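Local coordinates for tRNA threonylcarbamoyladenosine dehydratase (Escherichia coli, PDB 4D7A), which catalyses the ATP-dependent dehydration of threonylcarbamoyladenosine at position 37 of certain tRNAs to its cyclic form, and can accept sulfur from the cysteine desulfurase CsdA in vitro, at residues 61-66 against 106-111. Numbering follows the deposited sequence. Where two conformers were deposited one is given.
Sequences DMDDVC and DDFVTP. With AMP (adenosine monophosphate), chain K.
Met62 rests its CB on one face of the Phe108 ring, and its side chain then runs on past Asp106 to Asp107. Met62 CB sits offset toward the rim, 3.6 Å from the centroid of Phe108, a CH-pi contact. Met62 CG is anti to the backbone N (chi1 -157°) and passes beside the carboxylate of Asp106, 3.4 Å from Asp106 OD1. Met62 SD stands oblique to the ring in a Met-aromatic contact, 5.0 Å from the Phe108 centroid. The chain then bends at chi3 (-53°), which brings Met62 CE against Asp107, 3.1 Å from Asp107 OD1. Asp107 OD1 is itself hydrogen-bonded by the backbone N of Phe108, while Asp107 OD2 is hydrogen-bonded to Tyr117 OH.

Asp63 meets the ring at its edge. Asp63 OD1 is 3.1 Å from Phe108 CZ, with carboxylate and ring nearly perpendicular (87°). Asp61 OD1 also lies near the ring plane. It takes the N-H of Asp63 from above its carboxylate, closing an Asx turn.

Both acids face the AMP ribose. Asp61 OD2 accepts from AMP O3' at 2.6 Å, and AMP O2' lies within bonding distance of both carboxylates. Beyond Phe108, Val109 N donates to AMP N1 at 3.1 Å, and Val109 O receives a weak bond from AMP N6. The contact lines part of the ribose and adenine end of the AMP pocket, consistent with the Rossmann-like ATP site of the HesA/MoeB/ThiF family. It joins the loops that follow the adjacent parallel strands 56-60 and 101-105, ahead of helices 85-96 and 114-118.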
ATOM      1  N   ASP B  61     -11.609 -16.273  -5.141  1.00 21.81           N
ATOM      2  CA  ASP B  61     -11.046 -16.031  -6.470  1.00 18.33           C
ATOM      3  C   ASP B  61     -10.765 -17.391  -7.102  1.00 21.29           C
ATOM      4  O   ASP B  61     -10.420 -18.327  -6.384  1.00 25.33           O
ATOM      5  CB  ASP B  61      -9.744 -15.215  -6.383  1.00 21.85           C
ATOM      6  CG  ASP B  61      -9.442 -14.431  -7.653  1.00 30.13           C
ATOM      7  OD1 ASP B  61      -9.731 -14.925  -8.773  1.00 28.98           O
ATOM      8  OD2 ASP B  61      -8.883 -13.316  -7.533  1.00 22.33           O
ATOM      9  N   MET B  62     -10.906 -17.511  -8.422  1.00 22.56           N
ATOM     10  CA  MET B  62     -10.575 -18.778  -9.074  1.00 19.90           C
ATOM     11  C   MET B  62      -9.341 -18.624  -9.962  1.00 22.51           C
ATOM     12  O   MET B  62      -8.900 -19.595 -10.584  1.00 26.64           O
ATOM     13  CB  MET B  62     -11.752 -19.323  -9.927  1.00 26.32           C
ATOM     14  CG  MET B  62     -11.694 -20.842 -10.158  1.00117.13           C
ATOM     15  SD  MET B  62     -12.912 -21.578 -11.284  1.00 61.78           S
ATOM     16  CE  MET B  62     -14.475 -20.994 -10.656  1.00 89.99           C
ATOM     17  N   ASP B  63      -8.772 -17.419 -10.029  1.00 23.13           N
ATOM     18  CA  ASP B  63      -7.659 -17.173 -10.948  1.00 21.03           C
ATOM     19  C   ASP B  63      -6.318 -17.664 -10.419  1.00 27.60           C
ATOM     20  O   ASP B  63      -6.141 -17.866  -9.219  1.00 24.30           O
ATOM     21  CB  ASP B  63      -7.544 -15.681 -11.289  1.00 25.95           C
ATOM     22  CG  ASP B  63      -8.461 -15.269 -12.419  1.00 99.09           C
ATOM     23  OD1 ASP B  63      -9.228 -16.125 -12.908  1.00 93.07           O
ATOM     24  OD2 ASP B  63      -8.413 -14.088 -12.823  1.00108.56           O
ATOM     25  N   ASP B  64      -5.382 -17.851 -11.344  1.00 24.16           N
ATOM     26  CA  ASP B  64      -4.025 -18.269 -11.018  1.00 22.55           C
ATOM     27  C   ASP B  64      -3.062 -17.084 -11.075  1.00 22.99           C
ATOM     28  O   ASP B  64      -3.325 -16.102 -11.774  1.00 26.47           O
ATOM     29  CB  ASP B  64      -3.566 -19.356 -11.994  1.00 27.17           C
ATOM     30  CG  ASP B  64      -4.395 -20.622 -11.884  1.00 60.14           C
ATOM     31  OD1 ASP B  64      -4.900 -20.914 -10.780  1.00 60.16           O
ATOM     32  OD2 ASP B  64      -4.555 -21.322 -12.905  1.00 60.00           O
ATOM     33  N   VAL B  65      -1.944 -17.179 -10.362  1.00 19.86           N
ATOM     34  CA  VAL B  65      -0.910 -16.144 -10.438  1.00 22.75           C
ATOM     35  C   VAL B  65      -0.260 -16.147 -11.824  1.00 28.17           C
ATOM     36  O   VAL B  65       0.171 -17.191 -12.304  1.00 25.38           O
ATOM     37  CB  VAL B  65       0.178 -16.340  -9.360  1.00 21.81           C
ATOM     38  CG1 VAL B  65       1.246 -15.249  -9.472  1.00 22.56           C
ATOM     39  CG2 VAL B  65      -0.445 -16.334  -7.959  1.00 20.98           C
ATOM     40  N   CYS B  66      -0.210 -14.978 -12.458  0.53 22.39           N
ATOM     41  CA  CYS B  66       0.408 -14.822 -13.774  0.53 24.51           C
ATOM     42  C   CYS B  66       1.608 -13.881 -13.690  0.53 31.12           C
ATOM     43  O   CYS B  66       1.650 -13.003 -12.832  0.53 23.31           O
ATOM     44  CB  CYS B  66      -0.607 -14.292 -14.787  0.53 26.91           C
ATOM     45  SG  CYS B  66       0.058 -14.066 -16.449  0.53 39.53           S
ATOM     46  N   ASP B 106     -12.410 -21.320  -3.955  1.00 31.79           N
ATOM     47  CA  ASP B 106     -11.815 -21.367  -5.285  1.00 28.97           C
ATOM     48  C   ASP B 106     -12.930 -21.316  -6.333  1.00 37.64           C
ATOM     49  O   ASP B 106     -13.301 -22.337  -6.919  1.00 38.50           O
ATOM     50  CB  ASP B 106     -10.963 -22.635  -5.427  1.00 42.60           C
ATOM     51  CG  ASP B 106     -10.293 -22.749  -6.778  1.00 49.91           C
ATOM     52  OD1 ASP B 106      -9.988 -21.709  -7.393  1.00 38.01           O
ATOM     53  OD2 ASP B 106     -10.061 -23.893  -7.218  1.00 49.19           O
ATOM     54  N   ASP B 107     -13.467 -20.116  -6.544  1.00 26.08           N
ATOM     55  CA  ASP B 107     -14.671 -19.914  -7.354  1.00 26.31           C
ATOM     56  C   ASP B 107     -14.823 -18.430  -7.662  1.00 26.26           C
ATOM     57  O   ASP B 107     -14.141 -17.598  -7.058  1.00 25.29           O
ATOM     58  CB  ASP B 107     -15.914 -20.439  -6.617  1.00 25.30           C
ATOM     59  CG  ASP B 107     -17.075 -20.808  -7.559  1.00 40.81           C
ATOM     60  OD1 ASP B 107     -16.960 -20.626  -8.787  1.00 31.25           O
ATOM     61  OD2 ASP B 107     -18.129 -21.270  -7.058  1.00 30.55           O
ATOM     62  N   PHE B 108     -15.720 -18.109  -8.591  1.00 31.71           N
ATOM     63  CA  PHE B 108     -16.128 -16.729  -8.847  1.00 29.79           C
ATOM     64  C   PHE B 108     -17.559 -16.540  -8.364  1.00 22.07           C
ATOM     65  O   PHE B 108     -18.352 -17.477  -8.414  1.00 27.41           O
ATOM     66  CB  PHE B 108     -16.067 -16.397 -10.340  1.00 35.75           C
ATOM     67  CG  PHE B 108     -14.697 -16.488 -10.934  1.00 40.24           C
ATOM     68  CD1 PHE B 108     -13.630 -15.788 -10.387  1.00 37.92           C
ATOM     69  CD2 PHE B 108     -14.475 -17.288 -12.049  1.00 38.93           C
ATOM     70  CE1 PHE B 108     -12.364 -15.881 -10.950  1.00 49.45           C
ATOM     71  CE2 PHE B 108     -13.213 -17.388 -12.614  1.00 55.84           C
ATOM     72  CZ  PHE B 108     -12.160 -16.687 -12.067  1.00 44.32           C
ATOM     73  N   VAL B 109     -17.890 -15.334  -7.915  1.00 23.49           N
ATOM     74  CA  VAL B 109     -19.258 -15.026  -7.497  1.00 21.92           C
ATOM     75  C   VAL B 109     -20.149 -14.890  -8.726  1.00 31.02           C
ATOM     76  O   VAL B 109     -19.762 -14.277  -9.718  1.00 35.93           O
ATOM     77  CB  VAL B 109     -19.312 -13.734  -6.650  1.00 24.27           C
ATOM     78  CG1 VAL B 109     -20.757 -13.288  -6.399  1.00 29.41           C
ATOM     79  CG2 VAL B 109     -18.577 -13.938  -5.337  1.00 29.62           C
ATOM     80  N   THR B 110     -21.319 -15.511  -8.674  1.00 24.78           N
ATOM     81  CA  THR B 110     -22.321 -15.380  -9.730  1.00 24.22           C
ATOM     82  C   THR B 110     -23.657 -15.048  -9.094  1.00 26.78           C
ATOM     83  O   THR B 110     -23.837 -15.253  -7.892  1.00 26.32           O
ATOM     84  CB  THR B 110     -22.485 -16.676 -10.554  1.00 26.92           C
ATOM     85  OG1 THR B 110     -23.193 -17.637  -9.768  1.00 31.10           O
ATOM     86  CG2 THR B 110     -21.148 -17.236 -10.979  1.00 28.19           C
ATOM     87  N   PRO B 111     -24.624 -14.558  -9.894  1.00 38.70           N
ATOM     88  CA  PRO B 111     -25.963 -14.393  -9.316  1.00 40.04           C
ATOM     89  C   PRO B 111     -26.490 -15.683  -8.687  1.00 31.18           C
ATOM     90  O   PRO B 111     -27.263 -15.641  -7.731  1.00 39.62           O
ATOM     91  CB  PRO B 111     -26.809 -13.979 -10.520  1.00 42.77           C
ATOM     92  CG  PRO B 111     -25.856 -13.265 -11.401  1.00 39.98           C
ATOM     93  CD  PRO B 111     -24.531 -13.970 -11.243  1.00 39.23           C
TER
HETATM   94  P   AMP K 401      -6.848  -7.010 -11.444  1.00 35.89           P
HETATM   95  O1P AMP K 401      -5.757  -6.284 -10.706  1.00 60.76           O
HETATM   96  O2P AMP K 401      -6.309  -7.811 -12.611  1.00 36.48           O
HETATM   97  O3P AMP K 401      -8.019  -6.137 -11.865  1.00 35.16           O
HETATM   98  O5' AMP K 401      -7.446  -8.081 -10.408  1.00 50.79           O
HETATM   99  C5' AMP K 401      -8.807  -8.540 -10.478  1.00 38.94           C
HETATM  100  C4' AMP K 401      -9.042  -9.814  -9.684  1.00 39.65           C
HETATM  101  O4' AMP K 401     -10.474 -10.015  -9.424  1.00 43.41           O
HETATM  102  C3' AMP K 401      -8.543 -11.105 -10.360  1.00 67.60           C
HETATM  103  O3' AMP K 401      -7.779 -11.883  -9.436  1.00 24.99           O
HETATM  104  C2' AMP K 401      -9.840 -11.851 -10.702  1.00112.61           C
HETATM  105  O2' AMP K 401      -9.741 -13.259 -10.752  1.00 44.57           O
HETATM  106  C1' AMP K 401     -10.765 -11.390  -9.587  1.00 54.81           C
HETATM  107  N9  AMP K 401     -12.187 -11.616  -9.890  1.00 42.84           N
HETATM  108  C8  AMP K 401     -12.789 -11.244 -11.039  1.00101.90           C
HETATM  109  N7  AMP K 401     -14.093 -11.629 -11.079  1.00 41.82           N
HETATM  110  C5  AMP K 401     -14.342 -12.297  -9.939  1.00 58.54           C
HETATM  111  C6  AMP K 401     -15.525 -12.966  -9.345  1.00 52.62           C
HETATM  112  N6  AMP K 401     -16.703 -13.007  -9.992  1.00 79.25           N
HETATM  113  N1  AMP K 401     -15.406 -13.541  -8.135  1.00 29.81           N
HETATM  114  C2  AMP K 401     -14.219 -13.530  -7.481  1.00 36.84           C
HETATM  115  N3  AMP K 401     -13.103 -12.941  -7.950  1.00 30.56           N
HETATM  116  C4  AMP K 401     -13.086 -12.311  -9.161  1.00 81.78           C